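Light Chain (Clostridium botulinum, PDB 6BVD) is the zinc endopeptidase of the mosaic botulinum neurotoxin type HA, which probably cleaves a SNARE protein inside neurons and so blocks neurotransmitter release. Local coordinates at residues A[27-32]-A[156-161]; A[111-116]-A[231-236]; A[238-243]-A[292-297]. All blocks are in the same frame, centred on the assembly; numbering follows the deposited sequence.

From the N terminus, residues 27-32, in the loop after strand 21-24, meet strand 155-158, so contact 1 closes a loop of 123 residues. Helix 104-115 lies within that loop; its end, 111-116, pairs later with the zinc helix at 231-236, so contacts 1 and 2 cross along the chain while staying about 7 Å apart at their nearest atoms. Contact 3 follows in series. Contacts 2 and 3 touch, through E112 with Y238 and H235 with T240, and share one acetate ion. Contact 1 ties a loop to the mixed sheet, contact 2 joins helices 104-115 and 222-237, and contact 3 joins the loop 238-243 to helix 280-301.

Contact 1 of 3, residues A[27-32]-A[156-161]; sequences PYYETS and IIWGPG
P27 and I156 mark the nearest approach of the two backbones, their CA atoms 9.6 Å apart; the loop 27-32 and strand 155-158 meet through side chains, with no hydrogen bond between them. The first bridge is aliphatic: the ring of P27 and the far end of I156 meet tip to tip, CD against CD1 at 3.9 Å. I156 spans this gap because its chain is extended at chi2 (173°), carrying CD1 away from the strand. The second bridge is aromatic. Y29 and W158 come from opposite directions, and CE2 of the phenol ring stops 4.0 Å from CH2, the far corner of the indole, with the rings meeting obliquely. F36 sets its ring edge-to-face with both of them, and Y52 does the same with W158. Within the loop, the backbone N of Y28 donates to OE2 of E30 at 2.9 Å, approaching from above the carboxylate plane; the same oxygen pairs with R135 in a salt bridge, which would be expected to favour the charged carboxylate. Strand 155-158 runs between and parallel to strands 45-48 and 193-196, and the loop that joins the antiparallel neighbours 21-24 and 36-40 folds back over the face of this mixed sheet that carries I156 and W158, in the clostridial neurotoxin protease fold.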
loop_
_atom_site.group_PDB
_atom_site.type_symbol
_atom_site.label_atom_id
_atom_site.label_comp_id
_atom_site.label_asym_id
_atom_site.label_seq_id
_atom_site.Cartn_x
_atom_site.Cartn_y
_atom_site.Cartn_z
ATOM N N PRO A 27 12.466 -21.339 -20.573
ATOM C CA PRO A 27 12.813 -21.576 -21.977
ATOM C C PRO A 27 14.330 -21.517 -22.185
ATOM O O PRO A 27 14.998 -20.687 -21.539
ATOM C CB PRO A 27 12.080 -20.447 -22.738
ATOM C CG PRO A 27 11.593 -19.524 -21.695
ATOM C CD PRO A 27 11.473 -20.264 -20.416
ATOM N N TYR A 28 14.825 -22.430 -23.018
ATOM C CA TYR A 28 16.240 -22.645 -23.362
ATOM C C TYR A 28 16.992 -23.506 -22.312
ATOM O O TYR A 28 18.159 -23.857 -22.530
ATOM C CB TYR A 28 16.984 -21.302 -23.566
ATOM C CG TYR A 28 16.372 -20.398 -24.620
ATOM C CD1 TYR A 28 16.028 -20.884 -25.869
ATOM C CD2 TYR A 28 16.113 -19.048 -24.343
ATOM C CE1 TYR A 28 15.463 -20.049 -26.844
ATOM C CE2 TYR A 28 15.543 -18.210 -25.294
ATOM C CZ TYR A 28 15.210 -18.719 -26.541
ATOM O OH TYR A 28 14.654 -17.895 -27.499
ATOM N N TYR A 29 16.337 -23.896 -21.209
ATOM C CA TYR A 29 16.996 -24.741 -20.203
ATOM C C TYR A 29 16.542 -26.229 -20.326
ATOM O O TYR A 29 16.738 -27.051 -19.408
ATOM C CB TYR A 29 16.738 -24.210 -18.785
ATOM C CG TYR A 29 17.550 -22.956 -18.440
ATOM C CD1 TYR A 29 18.854 -23.063 -17.963
ATOM C CD2 TYR A 29 17.018 -21.664 -18.620
ATOM C CE1 TYR A 29 19.620 -21.938 -17.681
ATOM C CE2 TYR A 29 17.773 -20.534 -18.308
ATOM C CZ TYR A 29 19.062 -20.678 -17.836
ATOM O OH TYR A 29 19.815 -19.579 -17.534
ATOM N N GLU A 30 15.939 -26.558 -21.458
ATOM C CA GLU A 30 15.332 -27.877 -21.643
ATOM C C GLU A 30 16.389 -28.998 -21.640
ATOM O O GLU A 30 16.244 -29.979 -20.934
ATOM C CB GLU A 30 14.533 -27.935 -22.951
ATOM C CG GLU A 30 13.393 -26.933 -23.093
ATOM C CD GLU A 30 13.866 -25.580 -23.637
ATOM O OE1 GLU A 30 15.021 -25.494 -24.090
ATOM O OE2 GLU A 30 13.065 -24.619 -23.634
ATOM N N THR A 31 17.472 -28.824 -22.392
ATOM C CA THR A 31 18.461 -29.896 -22.527
ATOM C C THR A 31 19.241 -30.087 -21.246
ATOM O O THR A 31 19.482 -31.221 -20.820
ATOM C CB THR A 31 19.424 -29.620 -23.689
ATOM O OG1 THR A 31 18.668 -29.656 -24.902
ATOM C CG2 THR A 31 20.508 -30.693 -23.771
ATOM N N SER A 32 19.651 -28.982 -20.632
ATOM C CA SER A 32 20.348 -29.087 -19.376
ATOM C C SER A 32 19.390 -29.497 -18.242
ATOM O O SER A 32 19.841 -29.913 -17.182
ATOM C CB SER A 32 21.064 -27.783 -19.056
ATOM O OG SER A 32 20.120 -26.753 -18.796
ATOM N N ILE A 156 8.098 -14.102 -17.891
ATOM C CA ILE A 156 9.024 -14.454 -16.838
ATOM C C ILE A 156 10.018 -13.316 -16.672
ATOM O O ILE A 156 10.714 -12.939 -17.628
ATOM C CB ILE A 156 9.776 -15.762 -17.169
ATOM C CG1 ILE A 156 8.761 -16.899 -17.380
ATOM C CG2 ILE A 156 10.807 -16.058 -16.079
ATOM C CD1 ILE A 156 9.394 -18.182 -17.879
ATOM N N ILE A 157 10.092 -12.787 -15.456
ATOM C CA ILE A 157 10.974 -11.669 -15.120
ATOM C C ILE A 157 12.148 -12.172 -14.337
ATOM O O ILE A 157 11.954 -12.871 -13.364
ATOM C CB ILE A 157 10.262 -10.573 -14.267
ATOM C CG1 ILE A 157 8.990 -10.048 -14.978
ATOM C CG2 ILE A 157 11.286 -9.414 -13.958
ATOM C CD1 ILE A 157 8.080 -9.077 -14.065
ATOM N N TRP A 158 13.358 -11.851 -14.798
ATOM C CA TRP A 158 14.619 -12.124 -14.104
ATOM C C TRP A 158 15.264 -10.838 -13.570
ATOM O O TRP A 158 14.968 -9.746 -14.045
ATOM C CB TRP A 158 15.648 -12.750 -15.050
ATOM C CG TRP A 158 15.270 -14.011 -15.692
ATOM C CD1 TRP A 158 14.373 -14.187 -16.689
ATOM C CD2 TRP A 158 15.863 -15.298 -15.442
ATOM N NE1 TRP A 158 14.334 -15.521 -17.050
ATOM C CE2 TRP A 158 15.240 -16.212 -16.300
ATOM C CE3 TRP A 158 16.844 -15.744 -14.568
ATOM C CZ2 TRP A 158 15.594 -17.579 -16.335
ATOM C CZ3 TRP A 158 17.172 -17.103 -14.565
ATOM C CH2 TRP A 158 16.528 -18.000 -15.434
ATOM N N GLY A 159 16.221 -11.001 -12.663
ATOM C CA GLY A 159 17.119 -9.921 -12.263
ATOM C C GLY A 159 18.044 -9.545 -13.405
ATOM O O GLY A 159 17.961 -10.126 -14.469
ATOM N N PRO A 160 18.908 -8.544 -13.200
ATOM C CA PRO A 160 19.764 -8.097 -14.307
ATOM C C PRO A 160 20.821 -9.080 -14.785
ATOM O O PRO A 160 21.252 -9.978 -14.040
ATOM C CB PRO A 160 20.464 -6.862 -13.728
ATOM C CG PRO A 160 20.448 -7.089 -12.257
ATOM C CD PRO A 160 19.124 -7.749 -11.981
ATOM N N GLY A 161 21.243 -8.871 -16.029
ATOM C CA GLY A 161 22.480 -9.462 -16.534
ATOM C C GLY A 161 23.708 -8.731 -15.988
ATOM O O GLY A 161 23.670 -8.200 -14.867
#

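Contact 2 of 3, residues A[111-116]-A[231-236]; sequences EEIKNA and IHVLHG. With ACT (acetate ion), chain F.
The zinc helix of the protease, 222-237, packs here against helix 104-115: V233 and L234 meet I113 and E112 on one side of the helix, while H232, a zinc ligand, leaves it on another. The short helical segments run at 36° to each other with axes 9.9 Å apart at closest approach. I113 makes the middle of the contact with its CD1. Its chain bends at chi2 (-61°), and CD1 comes to 3.7 Å from CG1 of V233, the two side chains meeting at about a right angle, and to 4.2 Å from CB of L234. With CG of L234 anti to the backbone N (chi1 -170°), the branch leans across to helix 104-115 and its CD1 lies 3.6 Å from CB of E112. The carboxylate of E112 then finds partners beyond the contact: OE1 is hydrogen-bonded to Y238 OH and OE2 forms a salt bridge with K347. V233 also rests on M193 and V195 of strand 193-196, which places the mixed sheet against this helix.

The HExxH sequence of the zincin metallopeptidases lies on this helix: H228 and H232 bind zinc through their NE2 atoms, and E266 completes the protein ligands. An acetate ion, probably from the crystallisation liquor, sits between H232 and H235. Both ND1 atoms donate nearly straight bonds to the same oxygen, OXT, which lies in the plane of each ring, at 2.8 Å from H232 ND1 and 2.6 Å from H235 ND1. With zinc on NE2 and acetate on ND1, the imidazole of H232 is fixed in its rotation. The carbonyl oxygen of I231 lies 3.3 Å above the ring of H235, over its centre, and Y349 stacks with the ring.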
loop_
_atom_site.group_PDB
_atom_site.type_symbol
_atom_site.label_atom_id
_atom_site.label_comp_id
_atom_site.label_asym_id
_atom_site.label_seq_id
_atom_site.Cartn_x
_atom_site.Cartn_y
_atom_site.Cartn_z
ATOM N N GLU A 111 -4.082 -6.032 -16.534
ATOM C CA GLU A 111 -5.141 -6.924 -17.082
ATOM C C GLU A 111 -4.794 -7.410 -18.503
ATOM O O GLU A 111 -5.040 -8.578 -18.871
ATOM C CB GLU A 111 -6.515 -6.222 -17.100
ATOM C CG GLU A 111 -7.138 -6.003 -15.730
ATOM C CD GLU A 111 -8.218 -4.915 -15.706
ATOM O OE1 GLU A 111 -8.705 -4.500 -16.786
ATOM O OE2 GLU A 111 -8.582 -4.465 -14.592
ATOM N N GLU A 112 -4.206 -6.529 -19.317
ATOM C CA GLU A 112 -3.728 -6.945 -20.627
ATOM C C GLU A 112 -2.608 -7.953 -20.536
ATOM O O GLU A 112 -2.602 -8.929 -21.271
ATOM C CB GLU A 112 -3.234 -5.729 -21.455
ATOM C CG GLU A 112 -4.359 -4.859 -21.941
ATOM C CD GLU A 112 -5.082 -5.477 -23.100
ATOM O OE1 GLU A 112 -4.511 -6.358 -23.750
ATOM O OE2 GLU A 112 -6.224 -5.104 -23.367
ATOM N N ILE A 113 -1.641 -7.706 -19.667
ATOM C CA ILE A 113 -0.521 -8.630 -19.488
ATOM C C ILE A 113 -1.016 -10.036 -19.048
ATOM O O ILE A 113 -0.396 -11.065 -19.355
ATOM C CB ILE A 113 0.479 -8.073 -18.479
ATOM C CG1 ILE A 113 1.167 -6.811 -19.056
ATOM C CG2 ILE A 113 1.544 -9.085 -18.198
ATOM C CD1 ILE A 113 1.951 -7.081 -20.351
ATOM N N LYS A 114 -2.098 -10.052 -18.274
ATOM C CA LYS A 114 -2.678 -11.308 -17.792
ATOM C C LYS A 114 -3.434 -12.027 -18.885
ATOM O O LYS A 114 -3.300 -13.238 -19.049
ATOM C CB LYS A 114 -3.604 -11.028 -16.609
ATOM C CG LYS A 114 -4.540 -12.209 -16.246
ATOM C CD LYS A 114 -5.508 -11.763 -15.114
ATOM C CE LYS A 114 -6.583 -12.819 -14.829
ATOM N NZ LYS A 114 -7.523 -12.360 -13.737
ATOM N N ASN A 115 -4.194 -11.274 -19.666
ATOM C CA ASN A 115 -5.173 -11.839 -20.603
ATOM C C ASN A 115 -4.712 -12.055 -22.050
ATOM O O ASN A 115 -5.377 -12.802 -22.769
ATOM C CB ASN A 115 -6.431 -10.959 -20.636
ATOM C CG ASN A 115 -7.192 -10.992 -19.317
ATOM O OD1 ASN A 115 -7.185 -12.011 -18.623
ATOM N ND2 ASN A 115 -7.866 -9.887 -18.977
ATOM N N ALA A 116 -3.626 -11.411 -22.481
ATOM C CA ALA A 116 -3.202 -11.547 -23.902
ATOM C C ALA A 116 -2.328 -12.790 -24.080
ATOM O O ALA A 116 -1.171 -12.704 -24.471
ATOM C CB ALA A 116 -2.447 -10.319 -24.404
ATOM N N ILE A 231 5.229 -2.561 -21.525
ATOM C CA ILE A 231 4.667 -2.181 -22.802
ATOM C C ILE A 231 5.296 -3.009 -23.954
ATOM O O ILE A 231 4.580 -3.440 -24.864
ATOM C CB ILE A 231 4.833 -0.677 -23.029
ATOM C CG1 ILE A 231 3.965 0.065 -22.018
ATOM C CG2 ILE A 231 4.490 -0.326 -24.460
ATOM C CD1 ILE A 231 4.288 1.591 -21.937
ATOM N N HIS A 232 6.618 -3.204 -23.901
ATOM C CA HIS A 232 7.317 -4.094 -24.843
ATOM C C HIS A 232 6.767 -5.549 -24.762
ATOM O O HIS A 232 6.655 -6.216 -25.776
ATOM C CB HIS A 232 8.822 -4.138 -24.564
ATOM C CG HIS A 232 9.582 -2.883 -24.915
ATOM N ND1 HIS A 232 9.485 -2.259 -26.135
ATOM C CD2 HIS A 232 10.503 -2.185 -24.213
ATOM C CE1 HIS A 232 10.288 -1.207 -26.163
ATOM N NE2 HIS A 232 10.921 -1.146 -25.002
ATOM N N VAL A 233 6.522 -6.041 -23.551
ATOM C CA VAL A 233 5.948 -7.393 -23.350
ATOM C C VAL A 233 4.617 -7.466 -24.072
ATOM O O VAL A 233 4.341 -8.366 -24.845
ATOM C CB VAL A 233 5.732 -7.668 -21.850
ATOM C CG1 VAL A 233 4.871 -8.980 -21.566
ATOM C CG2 VAL A 233 7.021 -7.662 -21.124
ATOM N N LEU A 234 3.797 -6.443 -23.848
ATOM C CA LEU A 234 2.486 -6.371 -24.450
ATOM C C LEU A 234 2.537 -6.443 -25.963
ATOM O O LEU A 234 1.690 -7.122 -26.590
ATOM C CB LEU A 234 1.761 -5.084 -24.006
ATOM C CG LEU A 234 0.287 -5.042 -24.399
ATOM C CD1 LEU A 234 -0.475 -6.194 -23.734
ATOM C CD2 LEU A 234 -0.338 -3.704 -23.956
ATOM N N HIS A 235 3.488 -5.737 -26.580
ATOM C CA HIS A 235 3.627 -5.819 -28.009
ATOM C C HIS A 235 3.972 -7.279 -28.390
ATOM O O HIS A 235 3.462 -7.805 -29.366
ATOM C CB HIS A 235 4.716 -4.845 -28.536
ATOM C CG HIS A 235 4.414 -3.393 -28.226
ATOM N ND1 HIS A 235 5.401 -2.437 -28.079
ATOM C CD2 HIS A 235 3.240 -2.748 -28.091
ATOM C CE1 HIS A 235 4.840 -1.261 -27.829
ATOM N NE2 HIS A 235 3.526 -1.414 -27.828
ATOM N N GLY A 236 4.855 -7.899 -27.622
ATOM C CA GLY A 236 5.252 -9.287 -27.940
ATOM C C GLY A 236 4.076 -10.289 -27.805
ATOM O O GLY A 236 3.917 -11.190 -28.605
HETATM C C ACT F . 8.582 -3.510 -29.307
HETATM O O ACT F . 7.985 -3.826 -30.361
HETATM O OXT ACT F . 7.950 -2.984 -28.364
HETATM C CH3 ACT F . 10.061 -3.763 -29.174
#

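Contact 3 of 3, residues A[238-243]-A[292-297]; sequences YGTYIT and SDYKRI. With ACT (acetate ion), chain F.
Y294 reaches from helix 280-301 to Y238 in the loop that follows the zinc helix. From CB the chain departs with CG anti to the carbonyl carbon of Y294 (chi1 -74°), and the ring extends away from its helix. At the far side of the ring, CE1 and CZ lie 3.7 Å from the carbonyl oxygen of Y238, which sits at the ring edge in its plane. The hydroxyl finishes the reach: OH donates to O of Y238 at 2.9 Å, in the carbonyl plane and on a lone pair, the C=O...donor angle being 134°. The same OH lies 3.6 Å from CD1 of Y238 and 3.9 Å from CG2 of T240. Outside the segments, L344 and I348 of helix 338-348 pack on Y294, and Y324 meets its ring edge-to-face. G239, the residue after Y238, takes positive phi in a Schellman motif. Just past helix 222-237, then, the carbonyls of Y238 and G239 are satisfied from helix 280-301, the first directly by the Y294 hydroxyl, the second through a water that donates to G239 O at 3.1 Å and to D293 OD2 at 2.6 Å.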
loop_
_atom_site.group_PDB
_atom_site.type_symbol
_atom_site.label_atom_id
_atom_site.label_comp_id
_atom_site.label_asym_id
_atom_site.label_seq_id
_atom_site.Cartn_x
_atom_site.Cartn_y
_atom_site.Cartn_z
ATOM N N TYR A 238 0.973 -9.663 -28.226
ATOM C CA TYR A 238 0.123 -9.433 -29.383
ATOM C C TYR A 238 0.839 -9.709 -30.725
ATOM O O TYR A 238 0.250 -9.550 -31.796
ATOM C CB TYR A 238 -0.440 -7.983 -29.347
ATOM C CG TYR A 238 -1.704 -7.874 -28.521
ATOM C CD1 TYR A 238 -2.941 -8.281 -29.028
ATOM C CD2 TYR A 238 -1.668 -7.359 -27.218
ATOM C CE1 TYR A 238 -4.133 -8.157 -28.239
ATOM C CE2 TYR A 238 -2.828 -7.261 -26.442
ATOM C CZ TYR A 238 -4.056 -7.642 -26.959
ATOM O OH TYR A 238 -5.188 -7.496 -26.153
ATOM N N GLY A 239 2.107 -10.123 -30.668
ATOM C CA GLY A 239 2.836 -10.502 -31.874
ATOM C C GLY A 239 3.167 -9.295 -32.785
ATOM O O GLY A 239 3.352 -9.472 -34.000
ATOM N N THR A 240 3.217 -8.087 -32.204
ATOM C CA THR A 240 3.544 -6.853 -32.968
ATOM C C THR A 240 4.959 -6.372 -32.675
ATOM O O THR A 240 5.361 -5.279 -33.105
ATOM C CB THR A 240 2.592 -5.662 -32.599
ATOM O OG1 THR A 240 2.907 -5.224 -31.289
ATOM C CG2 THR A 240 1.101 -6.089 -32.631
ATOM N N TYR A 241 5.731 -7.186 -31.960
ATOM C CA TYR A 241 7.075 -6.814 -31.526
ATOM C C TYR A 241 8.025 -6.594 -32.705
ATOM O O TYR A 241 8.073 -7.394 -33.642
ATOM C CB TYR A 241 7.609 -7.890 -30.582
ATOM C CG TYR A 241 8.891 -7.635 -29.816
ATOM C CD1 TYR A 241 8.848 -7.234 -28.487
ATOM C CD2 TYR A 241 10.143 -7.859 -30.400
ATOM C CE1 TYR A 241 10.004 -7.035 -27.759
ATOM C CE2 TYR A 241 11.304 -7.666 -29.680
ATOM C CZ TYR A 241 11.226 -7.255 -28.368
ATOM O OH TYR A 241 12.374 -7.044 -27.637
ATOM N N ILE A 242 8.770 -5.482 -32.677
ATOM C CA ILE A 242 9.788 -5.276 -33.727
ATOM C C ILE A 242 11.188 -4.962 -33.193
ATOM O O ILE A 242 11.354 -4.433 -32.094
ATOM C CB ILE A 242 9.374 -4.156 -34.738
ATOM C CG1 ILE A 242 9.044 -2.823 -34.029
ATOM C CG2 ILE A 242 8.161 -4.584 -35.513
ATOM C CD1 ILE A 242 8.845 -1.627 -35.037
ATOM N N THR A 243 12.203 -5.323 -33.994
ATOM C CA THR A 243 13.578 -4.958 -33.737
ATOM C C THR A 243 14.167 -4.031 -34.840
ATOM O O THR A 243 15.182 -3.385 -34.602
ATOM C CB THR A 243 14.472 -6.214 -33.665
ATOM O OG1 THR A 243 14.353 -6.908 -34.907
ATOM C CG2 THR A 243 14.048 -7.144 -32.497
ATOM N N SER A 292 -2.087 -7.841 -41.902
ATOM C CA SER A 292 -1.841 -9.032 -42.670
ATOM C C SER A 292 -1.628 -10.278 -41.758
ATOM O O SER A 292 -2.179 -11.356 -42.031
ATOM C CB SER A 292 -0.630 -8.790 -43.574
ATOM O OG SER A 292 -0.262 -9.964 -44.239
ATOM N N ASP A 293 -0.881 -10.131 -40.670
ATOM C CA ASP A 293 -0.650 -11.257 -39.742
ATOM C C ASP A 293 -1.945 -11.688 -39.040
ATOM O O ASP A 293 -2.188 -12.884 -38.852
ATOM C CB ASP A 293 0.385 -10.901 -38.684
ATOM C CG ASP A 293 1.803 -10.803 -39.249
ATOM O OD1 ASP A 293 2.054 -11.385 -40.304
ATOM O OD2 ASP A 293 2.668 -10.194 -38.590
ATOM N N TYR A 294 -2.771 -10.724 -38.638
ATOM C CA TYR A 294 -4.036 -11.094 -37.976
ATOM C C TYR A 294 -5.018 -11.746 -38.937
ATOM O O TYR A 294 -5.762 -12.627 -38.503
ATOM C CB TYR A 294 -4.711 -9.896 -37.294
ATOM C CG TYR A 294 -4.040 -9.456 -36.021
ATOM C CD1 TYR A 294 -2.843 -10.033 -35.608
ATOM C CD2 TYR A 294 -4.599 -8.461 -35.230
ATOM C CE1 TYR A 294 -2.239 -9.642 -34.466
ATOM C CE2 TYR A 294 -3.988 -8.061 -34.066
ATOM C CZ TYR A 294 -2.798 -8.656 -33.696
ATOM O OH TYR A 294 -2.187 -8.267 -32.531
ATOM N N LYS A 295 -5.025 -11.349 -40.221
ATOM C CA LYS A 295 -5.847 -12.038 -41.235
ATOM C C LYS A 295 -5.433 -13.509 -41.385
ATOM O O LYS A 295 -6.295 -14.399 -41.573
ATOM C CB LYS A 295 -5.771 -11.352 -42.591
ATOM C CG LYS A 295 -6.650 -10.093 -42.740
ATOM C CD LYS A 295 -6.412 -9.406 -44.094
ATOM C CE LYS A 295 -7.282 -8.142 -44.221
ATOM N NZ LYS A 295 -7.015 -7.359 -45.456
ATOM N N ARG A 296 -4.129 -13.758 -41.367
ATOM C CA ARG A 296 -3.641 -15.133 -41.426
ATOM C C ARG A 296 -4.079 -15.920 -40.193
ATOM O O ARG A 296 -4.427 -17.088 -40.315
ATOM C CB ARG A 296 -2.128 -15.180 -41.549
ATOM C CG ARG A 296 -1.622 -14.637 -42.868
ATOM C CD ARG A 296 -0.107 -14.742 -42.984
ATOM N NE ARG A 296 0.416 -14.162 -44.222
ATOM C CZ ARG A 296 1.713 -14.026 -44.506
ATOM N NH1 ARG A 296 2.643 -14.450 -43.657
ATOM N NH2 ARG A 296 2.089 -13.475 -45.651
ATOM N N ILE A 297 -4.076 -15.288 -39.017
ATOM C CA ILE A 297 -4.485 -16.012 -37.793
ATOM C C ILE A 297 -5.983 -16.325 -37.824
ATOM O O ILE A 297 -6.372 -17.423 -37.446
ATOM C CB ILE A 297 -4.075 -15.257 -36.534
ATOM C CG1 ILE A 297 -2.549 -15.292 -36.418
ATOM C CG2 ILE A 297 -4.733 -15.799 -35.221
ATOM C CD1 ILE A 297 -1.999 -14.423 -35.318
HETATM C C ACT F . 8.582 -3.510 -29.307
HETATM O O ACT F . 7.985 -3.826 -30.361
HETATM O OXT ACT F . 7.950 -2.984 -28.364
HETATM C CH3 ACT F . 10.061 -3.763 -29.174
HETATM O O HOH W 1 2.736 -8.299 -36.753
#